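Endonuclease EndoMS (Thermococcus kodakarensis KOD1, PDB 5GKE) cuts both strands of mismatch-containing double-stranded DNA as a mismatch restriction endonuclease, working as a dimer that embraces the duplex. Local coordinates at residues Glu179-Arg182 with His188-Arg191. The protein carries 1 engineered substitution. Numbering follows the deposited sequence.
Sequences ELKR and HAVR. With MG (magnesium ion), chain E; nucleotides of chain C; nucleotides of chain D.
OP1 of DC6 of chain C is gripped from two directions: the magnesium ion binds it at 2.4 Å, and Lys181 NZ donates a hydrogen bond to it at 2.5 Å. Glu179 chelates the same magnesium ion through both carboxylate oxygens, OE1 at 2.4 Å. The same OE1 takes a weak, salt-bridging hydrogen bond from Lys181 NZ at 3.1 Å, and metal and lysine together would probably draw negative charge off the phosphate. Helix 187-204 packs against both residues through Ala189. Ala189 CB lies against the lysine chain, 3.5 Å from Lys181 CE, and the bend at chi2 (-61°) folds that chain over the methyl; alanine suits the place because a small side chain lets helix and lysine come this close. Glu179 CG rests near Ala189 O at 3.8 Å. Glu179 near the end of strand 175-180 and Lys181 just beyond it, with buried Leu180 between them turned away onto helix 132-141, form the E-x-K element of a PD-(D/E)XK nuclease core, and the strand, this helix and strand 208-214 make its beta-alpha-beta unit. In that family the lysine is generally thought to assist catalysis beside the metal; Gln192 belongs to the magnesium site too. His188 turns the edge of its ring, at CE1, toward OP2 of the same DC6 phosphate without a hydrogen bond. The two arginines reach other phosphates. Arg191, extended from CG to NE, presents its guanidinium edge in plane to DG5 of chain D, NH1 and NH2 both bonding OP2, the latter at 151°, while its NE makes a weak bond to Ser195 of the second subunit. Arg182 NH1 weakly bonds DG9 OP2 of chain C at 2.8 Å.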
loop_
_atom_site.group_PDB
_atom_site.type_symbol
_atom_site.label_atom_id
_atom_site.label_comp_id
_atom_site.label_asym_id
_atom_site.label_seq_id
_atom_site.Cartn_x
_atom_site.Cartn_y
_atom_site.Cartn_z
ATOM N N GLU A 179 7.594 -21.815 -0.997
ATOM C CA GLU A 179 7.211 -20.425 -0.774
ATOM C C GLU A 179 7.765 -19.575 -1.922
ATOM O O GLU A 179 8.964 -19.598 -2.194
ATOM C CB GLU A 179 7.714 -19.918 0.577
ATOM C CG GLU A 179 7.449 -18.423 0.824
ATOM C CD GLU A 179 5.968 -18.052 0.881
ATOM O OE1 GLU A 179 5.660 -16.840 0.877
ATOM O OE2 GLU A 179 5.106 -18.959 0.949
ATOM N N LEU A 180 6.882 -18.865 -2.614
ATOM C CA LEU A 180 7.269 -18.079 -3.784
ATOM C C LEU A 180 7.342 -16.606 -3.443
ATOM O O LEU A 180 6.550 -16.110 -2.629
ATOM C CB LEU A 180 6.282 -18.273 -4.937
ATOM C CG LEU A 180 5.748 -19.677 -5.199
ATOM C CD1 LEU A 180 4.745 -19.681 -6.372
ATOM C CD2 LEU A 180 6.900 -20.639 -5.447
ATOM N N LYS A 181 8.302 -15.919 -4.060
ATOM C CA LYS A 181 8.364 -14.456 -4.056
ATOM C C LYS A 181 8.755 -13.954 -5.426
ATOM O O LYS A 181 9.772 -14.392 -5.981
ATOM C CB LYS A 181 9.357 -13.931 -3.021
ATOM C CG LYS A 181 8.963 -14.215 -1.591
ATOM C CD LYS A 181 7.636 -13.573 -1.224
ATOM C CE LYS A 181 7.149 -14.107 0.115
ATOM N NZ LYS A 181 5.726 -13.801 0.398
ATOM N N ARG A 182 7.971 -13.014 -5.952
ATOM C CA ARG A 182 8.218 -12.429 -7.275
ATOM C C ARG A 182 9.424 -11.502 -7.252
ATOM O O ARG A 182 9.957 -11.132 -8.284
ATOM C CB ARG A 182 6.978 -11.661 -7.783
ATOM C CG ARG A 182 6.586 -10.424 -6.971
ATOM C CD ARG A 182 5.571 -9.554 -7.730
ATOM N NE ARG A 182 5.992 -9.411 -9.117
ATOM C CZ ARG A 182 6.940 -8.572 -9.521
ATOM N NH1 ARG A 182 7.531 -7.766 -8.657
ATOM N NH2 ARG A 182 7.286 -8.533 -10.790
ATOM N N HIS A 188 10.675 -12.066 6.254
ATOM C CA HIS A 188 9.248 -12.354 6.287
ATOM C C HIS A 188 8.936 -13.661 5.537
ATOM O O HIS A 188 8.211 -14.512 6.047
ATOM C CB HIS A 188 8.503 -11.155 5.682
ATOM C CG HIS A 188 7.033 -11.360 5.472
ATOM N ND1 HIS A 188 6.480 -11.521 4.222
ATOM C CD2 HIS A 188 5.999 -11.379 6.352
ATOM C CE1 HIS A 188 5.165 -11.657 4.338
ATOM N NE2 HIS A 188 4.852 -11.576 5.616
ATOM N N ALA A 189 9.531 -13.835 4.355
ATOM C CA ALA A 189 9.250 -14.999 3.517
ATOM C C ALA A 189 9.728 -16.281 4.178
ATOM O O ALA A 189 9.029 -17.298 4.145
ATOM C CB ALA A 189 9.893 -14.853 2.141
ATOM N N VAL A 190 10.915 -16.229 4.773
ATOM C CA VAL A 190 11.516 -17.415 5.370
ATOM C C VAL A 190 10.747 -17.833 6.622
ATOM O O VAL A 190 10.620 -19.022 6.909
ATOM C CB VAL A 190 13.004 -17.182 5.685
ATOM C CG1 VAL A 190 13.644 -18.458 6.127
ATOM C CG2 VAL A 190 13.727 -16.685 4.417
ATOM N N ARG A 191 10.200 -16.847 7.325
ATOM C CA ARG A 191 9.357 -17.072 8.486
ATOM C C ARG A 191 8.070 -17.770 8.088
ATOM O O ARG A 191 7.588 -18.636 8.807
ATOM C CB ARG A 191 9.013 -15.751 9.195
ATOM C CG ARG A 191 10.182 -15.030 9.818
ATOM C CD ARG A 191 9.718 -13.995 10.840
ATOM N NE ARG A 191 10.840 -13.154 11.233
ATOM C CZ ARG A 191 11.055 -11.915 10.798
ATOM N NH1 ARG A 191 10.200 -11.323 9.969
ATOM N NH2 ARG A 191 12.129 -11.258 11.216
HETATM MG MG MG E . 3.332 -17.175 0.532
ATOM P P DG C 9 6.406 -5.222 -6.211
ATOM O OP1 DG C 9 7.806 -5.014 -5.776
ATOM O OP2 DG C 9 5.952 -6.552 -6.661
ATOM O "O5'" DG C 9 5.464 -4.730 -5.025
ATOM C "C5'" DG C 9 5.741 -3.505 -4.369
ATOM C "C4'" DG C 9 4.540 -2.574 -4.420
ATOM O "O4'" DG C 9 3.445 -3.147 -3.667
ATOM C "C3'" DG C 9 4.799 -1.180 -3.853
ATOM O "O3'" DG C 9 4.788 -0.225 -4.910
ATOM C "C2'" DG C 9 3.661 -0.926 -2.869
ATOM C "C1'" DG C 9 3.102 -2.312 -2.588
ATOM N N9 DG C 9 3.563 -2.927 -1.343
ATOM C C8 DG C 9 4.304 -4.084 -1.216
ATOM N N7 DG C 9 4.531 -4.426 0.031
ATOM C C5 DG C 9 3.891 -3.438 0.777
ATOM C C6 DG C 9 3.794 -3.271 2.184
ATOM O O6 DG C 9 4.269 -3.989 3.090
ATOM N N1 DG C 9 3.068 -2.135 2.513
ATOM C C2 DG C 9 2.501 -1.268 1.606
ATOM N N2 DG C 9 1.827 -0.228 2.124
ATOM N N3 DG C 9 2.584 -1.409 0.286
ATOM C C4 DG C 9 3.292 -2.508 -0.058
ATOM P P DC C 6 2.413 -13.908 0.548
ATOM O OP1 DC C 6 3.430 -14.822 -0.020
ATOM O OP2 DC C 6 2.806 -12.981 1.628
ATOM O "O5'" DC C 6 1.839 -13.063 -0.675
ATOM C "C5'" DC C 6 1.289 -13.756 -1.786
ATOM C "C4'" DC C 6 0.690 -12.796 -2.788
ATOM O "O4'" DC C 6 -0.271 -11.936 -2.131
ATOM C "C3'" DC C 6 1.680 -11.860 -3.463
ATOM O "O3'" DC C 6 1.214 -11.582 -4.771
ATOM C "C2'" DC C 6 1.622 -10.627 -2.569
ATOM C "C1'" DC C 6 0.139 -10.588 -2.243
ATOM N N1 DC C 6 -0.210 -9.895 -0.962
ATOM C C2 DC C 6 -1.095 -8.814 -0.983
ATOM O O2 DC C 6 -1.542 -8.425 -2.066
ATOM N N3 DC C 6 -1.427 -8.211 0.184
ATOM C C4 DC C 6 -0.918 -8.665 1.340
ATOM N N4 DC C 6 -1.272 -8.039 2.471
ATOM C C5 DC C 6 -0.021 -9.772 1.383
ATOM C C6 DC C 6 0.297 -10.356 0.221
ATOM P P DG D 5 12.209 -7.867 10.683
ATOM O OP1 DG D 5 12.300 -8.393 12.068
ATOM O OP2 DG D 5 11.985 -8.798 9.563
ATOM O "O5'" DG D 5 11.060 -6.763 10.666
ATOM C "C5'" DG D 5 11.092 -5.697 11.605
ATOM C "C4'" DG D 5 10.073 -4.631 11.243
ATOM O "O4'" DG D 5 10.394 -4.070 9.934
ATOM C "C3'" DG D 5 8.620 -5.126 11.139
ATOM O "O3'" DG D 5 7.764 -4.153 11.693
ATOM C "C2'" DG D 5 8.417 -5.235 9.633
ATOM C "C1'" DG D 5 9.214 -4.031 9.175
ATOM N N9 DG D 5 9.530 -4.030 7.748
ATOM C C8 DG D 5 9.888 -5.100 6.965
ATOM N N7 DG D 5 10.085 -4.780 5.710
ATOM C C5 DG D 5 9.823 -3.414 5.665
ATOM C C6 DG D 5 9.863 -2.506 4.577
ATOM O O6 DG D 5 10.150 -2.736 3.402
ATOM N N1 DG D 5 9.525 -1.211 4.969
ATOM C C2 DG D 5 9.195 -0.845 6.254
ATOM N N2 DG D 5 8.893 0.448 6.454
ATOM N N3 DG D 5 9.158 -1.688 7.274
ATOM C C4 DG D 5 9.483 -2.944 6.909
#